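Alginate lyase, family PL7 (Zobellia galactanivorans, PDB 4BE3) cleaves alginate exolytically, probably by the beta-elimination used by polysaccharide lyases of this family. Local coordinates at residues S135-N139 and G160-S164; E185-Y189 and T201-H207. All blocks are in the same frame, centred on the assembly; numbering follows the deposited sequence. Where two conformers were deposited one is given.

Contact 1 (135-139 with 160-164) and contact 2 (185-189 with 201-207) involve, one each, the two antiparallel sheets of a curved beta sandwich, the jelly roll of PL7 lyases. Contact 1 joins strand 133-141 of the ten-stranded sheet to the loop after strand 153-157. Contact 2 pairs strands 187-194 and 197-203 of the seven-stranded sheet. Contact 1 closes before contact 2 opens along the chain, and their centres are about 14 Å apart. W138 CD1 lies 4.0 Å from F202 CE2. Strand 133-141 thus has one side, with V136 and W138, packed on F187 and F202 between the sheets, while S135, F137 and N139 meet the loop on the other.

Contact 1 (S135-N139 and G160-S164); sequences SVFWN and GYDMS
The backbone N-H of Y161 points at OG of S135, with N to OG at 2.7 Å and an angle of 172° at the hydrogen, a short and nearly straight bond from the loop after strand 153-157 to strand 133-141 of the larger antiparallel sheet. S135 OG lies beside its own backbone N (chi1 -64°), turned to the loop at G160. A CB on G160 would run into this hydroxyl, and its backbone angles (phi 102°) call for glycine in any case.

F137, stacked on F124 of adjacent strand 121-126, carries the apolar half. M163 N stands 3.6 Å above the ring plane of F137, over its centre, and D162 C lies over the same face toward the rim. M163 CB meets F137 CE1 at 3.5 Å. The extended thioether runs on until M163 SD accepts a weak N-H...S hydrogen bond from N139 ND2 at 3.4 Å.

Stronger partners hold that amide, S155 at OD1 and D153 at ND2. Within the loop, D162 OD1 accepts S164 N at 2.8 Å through its anti lone pair, forming an Asx turn, and S164 OG on its syn side. The chemistry is thus divided: a directional bond ties the Y161 backbone to the strand, with E175 holding its hydroxyl and D179 the N-H of G160, while phenyl face and thioether pack D162 and M163 against the strand.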
ATOM      1  N   SER A 135      -8.153  16.069  27.675  1.00 17.93           N
ATOM      2  CA  SER A 135      -7.626  14.737  27.719  1.00 16.97           C
ATOM      3  C   SER A 135      -7.410  14.337  26.229  1.00 18.55           C
ATOM      4  O   SER A 135      -8.126  14.750  25.313  1.00 18.70           O
ATOM      5  CB  SER A 135      -8.679  13.756  28.271  1.00 17.77           C
ATOM      6  OG  SER A 135      -8.997  14.088  29.653  1.00 20.59           O
ATOM      7  N   VAL A 136      -6.442  13.469  26.091  1.00 15.57           N
ATOM      8  CA  VAL A 136      -6.214  12.769  24.756  1.00 15.50           C
ATOM      9  C   VAL A 136      -6.416  11.313  25.022  1.00 17.14           C
ATOM     10  O   VAL A 136      -5.894  10.747  26.037  1.00 16.69           O
ATOM     11  CB  VAL A 136      -4.754  12.977  24.318  1.00 14.91           C
ATOM     12  CG1 VAL A 136      -4.485  12.092  23.019  1.00 17.10           C
ATOM     13  CG2 VAL A 136      -4.576  14.477  23.878  1.00 17.75           C
ATOM     14  N   PHE A 137      -7.254  10.645  24.214  1.00 16.55           N
ATOM     15  CA  PHE A 137      -7.453   9.247  24.444  1.00 15.58           C
ATOM     16  C   PHE A 137      -7.712   8.606  23.074  1.00 16.76           C
ATOM     17  O   PHE A 137      -7.913   9.368  22.074  1.00 17.17           O
ATOM     18  CB  PHE A 137      -8.713   8.928  25.317  1.00 16.70           C
ATOM     19  CG  PHE A 137      -9.968   9.656  24.908  1.00 16.58           C
ATOM     20  CD1 PHE A 137     -10.853   9.030  23.957  1.00 16.32           C
ATOM     21  CD2 PHE A 137     -10.360  10.836  25.614  1.00 17.07           C
ATOM     22  CE1 PHE A 137     -12.141   9.605  23.609  1.00 17.60           C
ATOM     23  CE2 PHE A 137     -11.625  11.453  25.223  1.00 17.82           C
ATOM     24  CZ  PHE A 137     -12.468  10.829  24.294  1.00 17.12           C
ATOM     25  N   TRP A 138      -7.635   7.305  22.966  1.00 16.49           N
ATOM     26  CA  TRP A 138      -7.901   6.725  21.628  1.00 15.92           C
ATOM     27  C   TRP A 138      -8.876   5.583  21.742  1.00 15.61           C
ATOM     28  O   TRP A 138      -8.849   4.861  22.736  1.00 17.67           O
ATOM     29  CB  TRP A 138      -6.583   6.280  20.957  1.00 15.64           C
ATOM     30  CG  TRP A 138      -5.928   5.135  21.661  1.00 18.03           C
ATOM     31  CD1 TRP A 138      -5.040   5.245  22.733  1.00 19.20           C
ATOM     32  CD2 TRP A 138      -6.019   3.706  21.321  1.00 17.56           C
ATOM     33  NE1 TRP A 138      -4.541   4.010  23.052  1.00 20.56           N
ATOM     34  CE2 TRP A 138      -5.105   3.034  22.245  1.00 18.07           C
ATOM     35  CE3 TRP A 138      -6.718   2.968  20.323  1.00 17.46           C
ATOM     36  CZ2 TRP A 138      -4.899   1.635  22.245  1.00 21.86           C
ATOM     37  CZ3 TRP A 138      -6.489   1.561  20.322  1.00 22.59           C
ATOM     38  CH2 TRP A 138      -5.630   0.930  21.253  1.00 21.97           C
ATOM     39  N   ASN A 139      -9.720   5.400  20.730  1.00 15.69           N
ATOM     40  CA  ASN A 139     -10.800   4.371  20.831  1.00 15.62           C
ATOM     41  C   ASN A 139     -10.532   3.298  19.731  1.00 16.52           C
ATOM     42  O   ASN A 139     -10.104   3.680  18.598  1.00 18.87           O
ATOM     43  CB  ASN A 139     -12.112   4.988  20.402  1.00 15.88           C
ATOM     44  CG  ASN A 139     -12.718   5.801  21.547  1.00 18.17           C
ATOM     45  OD1 ASN A 139     -11.987   6.162  22.466  1.00 17.92           O
ATOM     46  ND2 ASN A 139     -14.077   6.135  21.436  1.00 18.00           N
ATOM     47  N   GLY A 160      -4.735  12.177  30.770  1.00 22.50           N
ATOM     48  CA  GLY A 160      -6.056  12.653  31.163  1.00 20.78           C
ATOM     49  C   GLY A 160      -7.024  11.483  31.264  1.00 18.73           C
ATOM     50  O   GLY A 160      -6.615  10.330  31.578  1.00 22.07           O
ATOM     51  N   TYR A 161      -8.249  11.757  30.868  1.00 17.48           N
ATOM     52  CA  TYR A 161      -9.295  10.763  31.000  1.00 16.55           C
ATOM     53  C   TYR A 161      -9.521  10.008  29.665  1.00 19.69           C
ATOM     54  O   TYR A 161      -9.045  10.425  28.602  1.00 20.57           O
ATOM     55  CB  TYR A 161     -10.617  11.467  31.192  1.00 15.84           C
ATOM     56  CG  TYR A 161     -10.637  12.272  32.524  1.00 19.84           C
ATOM     57  CD1 TYR A 161     -10.062  11.730  33.693  1.00 21.56           C
ATOM     58  CD2 TYR A 161     -11.213  13.530  32.521  1.00 20.82           C
ATOM     59  CE1 TYR A 161     -10.073  12.499  34.945  1.00 22.21           C
ATOM     60  CE2 TYR A 161     -11.311  14.254  33.764  1.00 21.45           C
ATOM     61  CZ  TYR A 161     -10.754  13.656  34.911  1.00 21.27           C
ATOM     62  OH  TYR A 161     -10.809  14.379  36.147  1.00 25.57           O
ATOM     63  N   ASP A 162     -10.177   8.892  29.731  1.00 18.09           N
ATOM     64  CA  ASP A 162     -10.704   8.282  28.455  1.00 17.96           C
ATOM     65  C   ASP A 162     -12.181   8.794  28.221  1.00 18.21           C
ATOM     66  O   ASP A 162     -12.656   9.662  28.979  1.00 19.01           O
ATOM     67  CB  ASP A 162     -10.616   6.738  28.461  1.00 17.24           C
ATOM     68  CG  ASP A 162     -11.453   6.120  29.530  1.00 21.36           C
ATOM     69  OD1 ASP A 162     -12.625   6.520  29.776  1.00 22.93           O
ATOM     70  OD2 ASP A 162     -10.907   5.198  30.167  1.00 22.68           O
ATOM     71  N   MET A 163     -12.877   8.302  27.194  1.00 17.96           N
ATOM     72  CA  MET A 163     -14.084   8.968  26.832  1.00 19.10           C
ATOM     73  C   MET A 163     -15.158   8.714  27.907  1.00 19.90           C
ATOM     74  O   MET A 163     -16.195   9.434  27.880  1.00 20.25           O
ATOM     75  CB  MET A 163     -14.621   8.158  25.558  1.00 20.16           C
ATOM     76  CG  MET A 163     -15.560   8.957  24.769  1.00 24.11           C
ATOM     77  SD  MET A 163     -16.254   7.756  23.527  1.00 23.92           S
ATOM     78  CE  MET A 163     -17.132   9.004  22.571  1.00 25.98           C
ATOM     79  N   SER A 164     -14.925   7.731  28.774  1.00 19.48           N
ATOM     80  CA  SER A 164     -16.021   7.281  29.689  1.00 19.15           C
ATOM     81  C   SER A 164     -16.211   8.254  30.873  1.00 19.23           C
ATOM     82  O   SER A 164     -17.168   8.128  31.636  1.00 20.02           O
ATOM     83  CB  SER A 164     -15.771   5.843  30.281  1.00 22.17           C
ATOM     84  OG  SER A 164     -14.644   5.864  31.151  1.00 22.97           O
TER

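Contact 2 (E185-Y189 and T201-H207); sequences EEFSY and TFSSEGH
A beta hairpin, strands 187-194 and 197-203, makes this contact: the two short strand segments approach to 4.8 Å with their directions 172° apart, as antiparallel neighbours do. The register is fixed by the pairs S188 with S203 and Y189 with F202. The first is hydrogen-bonded, S188 N to S203 O at 2.8 Å and S203 N to S188 O at 3.0 Å. The second is non-hydrogen-bonded, with Y189 CB 3.7 Å from F202 CE1.

Beyond the paired strands, side chains take over. With chi1 at -179°, S204 OG points opposite to the backbone N and gives its hydrogen to E186 O over 2.8 Å, in the carbonyl plane; a water bridging to E205 N donates to the same oxygen. Further out, H207 NE2 donates to E185 OE2 at 2.8 Å. The carboxylate oxygen sits at the imidazole edge, in the ring plane, yet the ring reaches it from above the carboxylate plane, 49° out. A second water donates to this oxygen and to E205 O, while E185 OE1 accepts the N-H of A182. A type II turn, closed by H207 N to S204 O, brings the imidazole round to E185.

With E185 cut back to an alanine, H207 NE2 and the A182 N-H would probably each lose an acceptor oxygen, and the imidazole, though still beside W159, the bond that fixes its rotation.

In the seven-stranded sheet, F187 and Y189 hydrogen-bond through their backbones to L86 and A84 of strand 80-90, and F202 to I210 of strand 210-215, so the hairpin lies between those two strands.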
ATOM      1  N   GLU A 185      -1.622  23.613  23.158  1.00 24.20           N
ATOM      2  CA  GLU A 185      -0.405  22.887  23.612  1.00 23.47           C
ATOM      3  C   GLU A 185      -0.029  21.792  22.579  1.00 24.39           C
ATOM      4  O   GLU A 185      -0.859  20.927  22.273  1.00 25.02           O
ATOM      5  CB  GLU A 185      -0.633  22.212  24.954  1.00 24.80           C
ATOM      6  CG  GLU A 185       0.624  21.543  25.490  1.00 27.94           C
ATOM      7  CD  GLU A 185       0.510  21.080  26.961  1.00 32.91           C
ATOM      8  OE1 GLU A 185      -0.605  21.134  27.577  1.00 29.06           O
ATOM      9  OE2 GLU A 185       1.559  20.793  27.554  1.00 29.79           O
ATOM     10  N   GLU A 186       1.213  21.818  22.045  1.00 24.81           N
ATOM     11  CA  GLU A 186       1.628  20.864  21.033  0.50 23.35           C
ATOM     12  C   GLU A 186       1.689  19.444  21.529  1.00 24.44           C
ATOM     13  O   GLU A 186       2.240  19.191  22.593  1.00 23.38           O
ATOM     14  CB  GLU A 186       3.047  21.259  20.534  0.50 23.83           C
ATOM     15  CG  GLU A 186       2.963  22.527  19.774  0.50 22.47           C
ATOM     16  CD  GLU A 186       4.211  22.901  18.921  0.50 25.39           C
ATOM     17  OE1 GLU A 186       4.880  22.048  18.370  0.50 28.94           O
ATOM     18  OE2 GLU A 186       4.441  24.104  18.770  0.50 26.18           O
ATOM     19  N   PHE A 187       1.208  18.462  20.719  1.00 20.95           N
ATOM     20  CA  PHE A 187       1.546  17.064  21.012  1.00 20.48           C
ATOM     21  C   PHE A 187       1.657  16.321  19.653  1.00 20.94           C
ATOM     22  O   PHE A 187       1.257  16.891  18.606  1.00 21.71           O
ATOM     23  CB  PHE A 187       0.467  16.380  21.938  1.00 18.71           C
ATOM     24  CG  PHE A 187      -0.934  16.364  21.374  1.00 19.49           C
ATOM     25  CD1 PHE A 187      -1.725  17.499  21.519  1.00 19.66           C
ATOM     26  CD2 PHE A 187      -1.404  15.215  20.725  1.00 18.89           C
ATOM     27  CE1 PHE A 187      -3.072  17.479  21.049  1.00 22.12           C
ATOM     28  CE2 PHE A 187      -2.763  15.172  20.258  1.00 19.61           C
ATOM     29  CZ  PHE A 187      -3.593  16.297  20.446  1.00 19.52           C
ATOM     30  N   SER A 188       2.272  15.142  19.723  1.00 19.80           N
ATOM     31  CA  SER A 188       2.488  14.317  18.523  1.00 21.86           C
ATOM     32  C   SER A 188       1.824  12.971  18.724  1.00 19.87           C
ATOM     33  O   SER A 188       1.818  12.469  19.837  1.00 21.34           O
ATOM     34  CB  SER A 188       4.027  14.116  18.407  1.00 21.95           C
ATOM     35  OG  SER A 188       4.523  15.469  18.115  1.00 26.66           O
ATOM     36  N   TYR A 189       1.422  12.296  17.631  1.00 18.32           N
ATOM     37  CA  TYR A 189       1.046  10.934  17.668  1.00 16.82           C
ATOM     38  C   TYR A 189       1.726  10.256  16.454  1.00 19.41           C
ATOM     39  O   TYR A 189       2.069  10.914  15.416  1.00 20.16           O
ATOM     40  CB  TYR A 189      -0.485  10.732  17.669  1.00 18.62           C
ATOM     41  CG  TYR A 189      -1.205  11.223  16.481  1.00 18.23           C
ATOM     42  CD1 TYR A 189      -1.181  10.423  15.260  1.00 18.89           C
ATOM     43  CD2 TYR A 189      -2.081  12.285  16.557  1.00 17.62           C
ATOM     44  CE1 TYR A 189      -1.937  10.801  14.107  1.00 18.96           C
ATOM     45  CE2 TYR A 189      -2.864  12.709  15.391  1.00 16.82           C
ATOM     46  CZ  TYR A 189      -2.747  11.929  14.173  1.00 16.88           C
ATOM     47  OH  TYR A 189      -3.563  12.349  13.131  1.00 17.54           O
ATOM     48  N   THR A 201       2.334   5.717  19.374  1.00 17.85           N
ATOM     49  CA  THR A 201       3.242   6.476  20.286  1.00 19.71           C
ATOM     50  C   THR A 201       2.640   7.818  20.412  1.00 18.79           C
ATOM     51  O   THR A 201       2.406   8.522  19.377  1.00 20.38           O
ATOM     52  CB  THR A 201       4.659   6.584  19.693  1.00 21.57           C
ATOM     53  OG1 THR A 201       5.109   5.237  19.406  1.00 23.11           O
ATOM     54  CG2 THR A 201       5.714   7.262  20.696  1.00 22.90           C
ATOM     55  N   PHE A 202       2.583   8.340  21.624  1.00 19.58           N
ATOM     56  CA  PHE A 202       2.110   9.705  21.853  1.00 19.26           C
ATOM     57  C   PHE A 202       3.101  10.502  22.682  1.00 20.95           C
ATOM     58  O   PHE A 202       3.603   9.942  23.656  1.00 22.60           O
ATOM     59  CB  PHE A 202       0.803   9.627  22.742  1.00 19.50           C
ATOM     60  CG  PHE A 202      -0.345   9.022  22.005  1.00 17.24           C
ATOM     61  CD1 PHE A 202      -1.179   9.881  21.257  1.00 19.27           C
ATOM     62  CD2 PHE A 202      -0.576   7.659  22.113  1.00 18.96           C
ATOM     63  CE1 PHE A 202      -2.327   9.373  20.630  1.00 17.96           C
ATOM     64  CE2 PHE A 202      -1.724   7.094  21.490  1.00 17.58           C
ATOM     65  CZ  PHE A 202      -2.575   7.978  20.721  1.00 16.03           C
ATOM     66  N   SER A 203       3.464  11.709  22.235  1.00 22.20           N
ATOM     67  CA  SER A 203       4.492  12.440  22.999  0.50 22.25           C
ATOM     68  C   SER A 203       4.112  13.904  23.053  1.00 23.55           C
ATOM     69  O   SER A 203       3.384  14.428  22.188  1.00 22.15           O
ATOM     70  CB  SER A 203       5.876  12.246  22.282  0.50 22.93           C
ATOM     71  OG  SER A 203       5.823  12.829  20.992  0.50 18.97           O
ATOM     72  N   SER A 204       4.574  14.583  24.094  1.00 22.94           N
ATOM     73  CA  SER A 204       4.311  15.993  24.235  1.00 24.76           C
ATOM     74  C   SER A 204       5.323  16.556  25.264  1.00 27.63           C
ATOM     75  O   SER A 204       5.621  15.908  26.248  1.00 26.98           O
ATOM     76  CB  SER A 204       2.911  16.244  24.740  1.00 23.51           C
ATOM     77  OG  SER A 204       2.665  17.640  24.858  1.00 25.13           O
ATOM     78  N   GLU A 205       5.915  17.692  24.940  1.00 29.38           N
ATOM     79  CA  GLU A 205       6.999  18.181  25.813  1.00 33.02           C
ATOM     80  C   GLU A 205       6.492  18.355  27.282  1.00 31.98           C
ATOM     81  O   GLU A 205       5.458  18.996  27.586  1.00 30.74           O
ATOM     82  CB  GLU A 205       7.515  19.492  25.232  1.00 37.15           C
ATOM     83  CG  GLU A 205       8.407  20.336  26.142  1.00 52.90           C
ATOM     84  CD  GLU A 205       9.734  19.694  26.435  1.00 72.58           C
ATOM     85  OE1 GLU A 205      10.175  18.866  25.591  1.00 79.72           O
ATOM     86  OE2 GLU A 205      10.319  20.015  27.515  1.00 76.40           O
ATOM     87  N   GLY A 206       7.218  17.743  28.204  1.00 31.27           N
ATOM     88  CA  GLY A 206       6.836  17.926  29.584  1.00 36.58           C
ATOM     89  C   GLY A 206       5.851  16.868  30.059  1.00 35.42           C
ATOM     90  O   GLY A 206       5.473  16.876  31.203  1.00 34.16           O
ATOM     91  N   HIS A 207       5.424  15.965  29.185  1.00 28.73           N
ATOM     92  CA  HIS A 207       4.579  14.865  29.493  1.00 29.16           C
ATOM     93  C   HIS A 207       5.218  13.575  29.137  1.00 26.63           C
ATOM     94  O   HIS A 207       6.165  13.532  28.370  1.00 27.35           O
ATOM     95  CB  HIS A 207       3.244  14.928  28.680  1.00 27.16           C
ATOM     96  CG  HIS A 207       2.505  16.238  28.920  1.00 27.94           C
ATOM     97  ND1 HIS A 207       1.669  16.413  29.946  1.00 30.60           N
ATOM     98  CD2 HIS A 207       2.573  17.469  28.254  1.00 30.59           C
ATOM     99  CE1 HIS A 207       1.177  17.698  29.905  1.00 29.26           C
ATOM    100  NE2 HIS A 207       1.734  18.320  28.882  1.00 29.86           N
TER
HETATM  101  O   HOH W   1       3.903  20.770  26.348  1.00 30.15           O
HETATM  102  O   HOH W   2       5.207  19.321  22.710  1.00 40.05           O